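Local coordinates for protein platelet aggregation factor Sm-hPAF (Streptococcus mitis, PDB 4GWI) that binds fucosylated Lewis glycans through its calcium-bearing F-type lectin domain, part of a toxin thought to form pores in cholesterol-containing host membranes, at residues A29-Y41 and T134-S146. The protein carries 2 engineered substitutions. Numbering follows the deposited sequence.
Sequences ATRAVDGNVDSDY and TPLSLAEVEVFRS. Unlike the reference sequence in segment 29-41: Thr30 (reference Ala). With CA (calcium ion), chain F.
Glu140 OE2 takes the Gly35 N-H at 2.8 Å, on the syn side and 26° out of the carboxylate plane, while OE1 of the same group binds the calcium ion at 2.4 Å. Held at both oxygens, the carboxylate should have little freedom to rotate. Its chain gets there with CG anti to the backbone N (chi1 -164°) and a bend at chi2 (77°). Asp34 OD1 binds the same ion at 2.5 Å; its carboxylate is nearly coplanar with that of Glu140, and the two oxygens, OD1 of Asp34 and OE1 of Glu140, approach to 3.0 Å, a closeness that the shared cation probably makes tolerable. The carbonyl oxygens of Arg31, Asn36 and Ala139 join them, and Ser45 completes the site with O and OG. Beside the ion, Val141 N donates to Ala32 O over 2.8 Å. Next to this bond lies apolar packing, with Ala32 CB 4.2 Å from Leu138 CB. In a separate contact, Val37 CG1 rests 3.8 Å from Glu140 CB, the side chains crossing at about a right angle. The calcium thus ties the 29-41 loop, which also supplies Tyr41 to the fucose pocket, to the classic bulge where Ala139 and Glu140 face Tyr73 of strand 64-74, while Trp57 of strand 56-61 packs against Ala32 and Val141.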
loop_
_atom_site.group_PDB
_atom_site.type_symbol
_atom_site.label_atom_id
_atom_site.label_comp_id
_atom_site.label_asym_id
_atom_site.label_seq_id
_atom_site.Cartn_x
_atom_site.Cartn_y
_atom_site.Cartn_z
ATOM N N ALA A 29 -2.018 6.873 -8.657
ATOM C CA ALA A 29 -1.692 6.442 -7.301
ATOM C C ALA A 29 -2.833 6.732 -6.315
ATOM O O ALA A 29 -3.010 5.962 -5.373
ATOM C CB ALA A 29 -0.444 7.219 -6.782
ATOM N N THR A 30 -3.608 7.764 -6.614
ATOM C CA THR A 30 -4.713 8.124 -5.671
ATOM C C THR A 30 -5.829 7.075 -5.730
ATOM O O THR A 30 -6.642 7.039 -4.795
ATOM C CB THR A 30 -5.283 9.494 -5.966
ATOM O OG1 THR A 30 -5.535 9.625 -7.377
ATOM C CG2 THR A 30 -4.313 10.544 -5.619
ATOM N N ARG A 31 -5.794 6.145 -6.693
ATOM C CA ARG A 31 -6.848 5.070 -6.657
ATOM C C ARG A 31 -6.737 4.148 -5.487
ATOM O O ARG A 31 -7.686 3.404 -5.125
ATOM C CB ARG A 31 -6.768 4.277 -7.951
ATOM C CG ARG A 31 -7.227 5.118 -9.140
ATOM C CD ARG A 31 -6.985 4.287 -10.407
ATOM N NE ARG A 31 -7.483 5.117 -11.559
ATOM C CZ ARG A 31 -7.633 4.570 -12.782
ATOM N NH1 ARG A 31 -8.176 5.340 -13.789
ATOM N NH2 ARG A 31 -7.255 3.301 -13.050
ATOM N N ALA A 32 -5.565 4.082 -4.797
ATOM C CA ALA A 32 -5.464 3.188 -3.646
ATOM C C ALA A 32 -5.899 3.861 -2.338
ATOM O O ALA A 32 -5.930 3.190 -1.323
ATOM C CB ALA A 32 -3.944 2.679 -3.499
ATOM N N VAL A 33 -6.260 5.148 -2.439
ATOM C CA VAL A 33 -6.812 5.817 -1.229
ATOM C C VAL A 33 -8.148 6.528 -1.542
ATOM O O VAL A 33 -8.560 7.488 -0.870
ATOM C CB VAL A 33 -5.778 6.812 -0.572
ATOM C CG1 VAL A 33 -4.623 5.956 0.017
ATOM C CG2 VAL A 33 -5.328 7.861 -1.596
ATOM N N ASP A 34 -8.876 5.933 -2.494
ATOM C CA ASP A 34 -10.130 6.579 -2.889
ATOM C C ASP A 34 -11.325 5.987 -2.162
ATOM O O ASP A 34 -12.481 6.394 -2.549
ATOM C CB ASP A 34 -10.316 6.480 -4.439
ATOM C CG ASP A 34 -10.488 5.049 -4.920
ATOM O OD1 ASP A 34 -10.412 4.081 -4.196
ATOM O OD2 ASP A 34 -10.746 4.933 -6.174
ATOM N N GLY A 35 -11.161 5.098 -1.194
ATOM C CA GLY A 35 -12.287 4.588 -0.423
ATOM C C GLY A 35 -13.037 3.548 -1.158
ATOM O O GLY A 35 -14.206 3.219 -0.755
ATOM N N ASN A 36 -12.424 2.863 -2.135
ATOM C CA ASN A 36 -13.087 1.806 -2.898
ATOM C C ASN A 36 -12.157 0.647 -3.052
ATOM O O ASN A 36 -11.079 0.791 -3.760
ATOM C CB ASN A 36 -13.434 2.419 -4.275
ATOM C CG ASN A 36 -14.254 1.439 -5.126
ATOM O OD1 ASN A 36 -14.379 0.266 -4.806
ATOM N ND2 ASN A 36 -14.749 1.987 -6.282
ATOM N N VAL A 37 -12.435 -0.488 -2.428
ATOM C CA VAL A 37 -11.568 -1.671 -2.505
ATOM C C VAL A 37 -11.790 -2.580 -3.734
ATOM O O VAL A 37 -11.182 -3.626 -3.840
ATOM C CB VAL A 37 -11.617 -2.525 -1.228
ATOM C CG1 VAL A 37 -11.280 -1.642 -0.018
ATOM C CG2 VAL A 37 -13.067 -3.177 -1.057
ATOM N N ASP A 38 -12.736 -2.164 -4.605
ATOM C CA ASP A 38 -12.996 -2.977 -5.835
ATOM C C ASP A 38 -11.718 -3.306 -6.566
ATOM O O ASP A 38 -10.989 -2.385 -6.953
ATOM C CB ASP A 38 -13.968 -2.181 -6.754
ATOM C CG ASP A 38 -14.512 -3.028 -7.879
ATOM O OD1 ASP A 38 -15.666 -2.699 -8.321
ATOM O OD2 ASP A 38 -13.856 -3.938 -8.379
ATOM N N SER A 39 -11.444 -4.613 -6.697
ATOM C CA SER A 39 -10.172 -5.042 -7.206
ATOM C C SER A 39 -10.053 -5.275 -8.704
ATOM O O SER A 39 -9.013 -5.708 -9.223
ATOM C CB SER A 39 -9.735 -6.266 -6.419
ATOM O OG SER A 39 -10.600 -7.360 -6.793
ATOM N N ASP A 40 -11.153 -4.959 -9.409
ATOM C CA ASP A 40 -11.144 -5.190 -10.858
ATOM C C ASP A 40 -10.614 -3.934 -11.524
ATOM O O ASP A 40 -11.182 -2.847 -11.424
ATOM C CB ASP A 40 -12.616 -5.413 -11.318
ATOM C CG ASP A 40 -12.722 -5.784 -12.811
ATOM O OD1 ASP A 40 -13.652 -6.683 -13.125
ATOM O OD2 ASP A 40 -11.997 -5.273 -13.626
ATOM N N TYR A 41 -9.478 -4.097 -12.244
ATOM C CA TYR A 41 -8.810 -2.920 -12.854
ATOM C C TYR A 41 -9.752 -2.096 -13.733
ATOM O O TYR A 41 -9.670 -0.912 -13.844
ATOM C CB TYR A 41 -7.583 -3.401 -13.703
ATOM C CG TYR A 41 -6.700 -2.215 -14.009
ATOM C CD1 TYR A 41 -6.772 -1.498 -15.168
ATOM C CD2 TYR A 41 -5.803 -1.798 -13.037
ATOM C CE1 TYR A 41 -5.977 -0.344 -15.404
ATOM C CE2 TYR A 41 -5.029 -0.644 -13.191
ATOM C CZ TYR A 41 -5.113 0.083 -14.359
ATOM O OH TYR A 41 -4.365 1.214 -14.546
ATOM N N THR A 134 8.482 -5.501 -12.968
ATOM C CA THR A 134 7.142 -5.901 -12.477
ATOM C C THR A 134 6.393 -4.584 -12.069
ATOM O O THR A 134 6.975 -3.726 -11.474
ATOM C CB THR A 134 7.206 -6.805 -11.224
ATOM O OG1 THR A 134 7.984 -7.995 -11.600
ATOM C CG2 THR A 134 5.851 -7.305 -10.755
ATOM N N PRO A 135 5.141 -4.472 -12.468
ATOM C CA PRO A 135 4.373 -3.241 -12.062
ATOM C C PRO A 135 3.712 -3.492 -10.727
ATOM O O PRO A 135 3.365 -4.612 -10.383
ATOM C CB PRO A 135 3.269 -3.092 -13.135
ATOM C CG PRO A 135 3.098 -4.484 -13.705
ATOM C CD PRO A 135 4.326 -5.333 -13.365
ATOM N N LEU A 136 3.572 -2.388 -9.968
ATOM C CA LEU A 136 2.845 -2.456 -8.669
ATOM C C LEU A 136 1.403 -1.927 -8.946
ATOM O O LEU A 136 1.221 -0.801 -9.391
ATOM C CB LEU A 136 3.600 -1.611 -7.629
ATOM C CG LEU A 136 2.843 -1.460 -6.271
ATOM C CD1 LEU A 136 2.601 -2.829 -5.615
ATOM C CD2 LEU A 136 3.759 -0.521 -5.410
ATOM N N SER A 137 0.450 -2.780 -8.551
ATOM C CA SER A 137 -0.995 -2.443 -8.595
ATOM C C SER A 137 -1.644 -2.739 -7.262
ATOM O O SER A 137 -1.595 -3.876 -6.829
ATOM C CB SER A 137 -1.708 -3.262 -9.697
ATOM O OG SER A 137 -1.279 -2.792 -11.000
ATOM N N LEU A 138 -2.279 -1.735 -6.686
ATOM C CA LEU A 138 -2.991 -1.951 -5.419
ATOM C C LEU A 138 -4.430 -1.456 -5.587
ATOM O O LEU A 138 -4.658 -0.329 -6.141
ATOM C CB LEU A 138 -2.312 -1.069 -4.327
ATOM C CG LEU A 138 -0.907 -1.567 -4.057
ATOM C CD1 LEU A 138 -0.104 -0.391 -3.403
ATOM C CD2 LEU A 138 -0.973 -2.730 -3.067
ATOM N N ALA A 139 -5.408 -2.279 -5.140
ATOM C CA ALA A 139 -6.752 -1.724 -5.215
ATOM C C ALA A 139 -7.044 -0.717 -4.107
ATOM O O ALA A 139 -7.815 0.166 -4.232
ATOM C CB ALA A 139 -7.716 -2.938 -5.028
ATOM N N GLU A 140 -6.378 -0.897 -2.946
ATOM C CA GLU A 140 -6.587 0.069 -1.826
ATOM C C GLU A 140 -5.504 -0.245 -0.778
ATOM O O GLU A 140 -5.078 -1.393 -0.639
ATOM C CB GLU A 140 -8.000 -0.204 -1.175
ATOM C CG GLU A 140 -8.427 1.006 -0.304
ATOM C CD GLU A 140 -8.942 2.240 -1.067
ATOM O OE1 GLU A 140 -8.925 2.350 -2.311
ATOM O OE2 GLU A 140 -9.297 3.223 -0.364
ATOM N N VAL A 141 -5.088 0.854 -0.108
ATOM C CA VAL A 141 -4.268 0.665 1.122
ATOM C C VAL A 141 -4.986 1.476 2.204
ATOM O O VAL A 141 -5.305 2.682 2.026
ATOM C CB VAL A 141 -2.878 1.310 0.858
ATOM C CG1 VAL A 141 -2.072 1.251 2.176
ATOM C CG2 VAL A 141 -2.112 0.514 -0.207
ATOM N N GLU A 142 -5.288 0.776 3.279
ATOM C CA GLU A 142 -5.993 1.444 4.424
ATOM C C GLU A 142 -5.040 1.441 5.612
ATOM O O GLU A 142 -4.219 0.500 5.758
ATOM C CB GLU A 142 -7.248 0.621 4.820
ATOM C CG GLU A 142 -8.275 0.688 3.659
ATOM C CD GLU A 142 -9.479 -0.199 3.974
ATOM O OE1 GLU A 142 -9.448 -1.102 4.854
ATOM O OE2 GLU A 142 -10.505 0.027 3.235
ATOM N N VAL A 143 -5.098 2.514 6.391
ATOM C CA VAL A 143 -4.097 2.614 7.531
ATOM C C VAL A 143 -4.888 2.998 8.792
ATOM O O VAL A 143 -5.783 3.861 8.715
ATOM C CB VAL A 143 -3.126 3.750 7.225
ATOM C CG1 VAL A 143 -2.146 3.954 8.432
ATOM C CG2 VAL A 143 -2.319 3.433 5.930
ATOM N N PHE A 144 -4.562 2.345 9.919
ATOM C CA PHE A 144 -5.347 2.560 11.156
ATOM C C PHE A 144 -4.414 2.888 12.313
ATOM O O PHE A 144 -3.341 2.255 12.381
ATOM C CB PHE A 144 -6.102 1.308 11.485
ATOM C CG PHE A 144 -7.037 0.884 10.337
ATOM C CD1 PHE A 144 -8.339 1.455 10.204
ATOM C CD2 PHE A 144 -6.564 -0.020 9.370
ATOM C CE1 PHE A 144 -9.142 1.055 9.092
ATOM C CE2 PHE A 144 -7.387 -0.443 8.272
ATOM C CZ PHE A 144 -8.634 0.165 8.140
ATOM N N ARG A 145 -4.839 3.849 13.146
ATOM C CA ARG A 145 -4.011 4.130 14.340
ATOM C C ARG A 145 -4.102 3.042 15.387
ATOM O O ARG A 145 -5.086 2.361 15.535
ATOM C CB ARG A 145 -4.476 5.401 14.972
ATOM C CG ARG A 145 -4.422 6.617 14.128
ATOM C CD ARG A 145 -4.983 7.833 14.940
ATOM N NE ARG A 145 -4.973 9.051 14.170
ATOM C CZ ARG A 145 -6.039 9.650 13.627
ATOM N NH1 ARG A 145 -5.875 10.776 12.879
ATOM N NH2 ARG A 145 -7.283 9.113 13.746
ATOM N N SER A 146 -3.038 2.878 16.159
ATOM C CA SER A 146 -3.084 2.069 17.408
ATOM C C SER A 146 -4.126 2.644 18.341
ATOM O O SER A 146 -4.331 3.815 18.392
ATOM C CB SER A 146 -1.740 2.274 18.168
ATOM O OG SER A 146 -0.722 1.839 17.369
HETATM CA CA CA F . -9.304 1.916 -4.673
#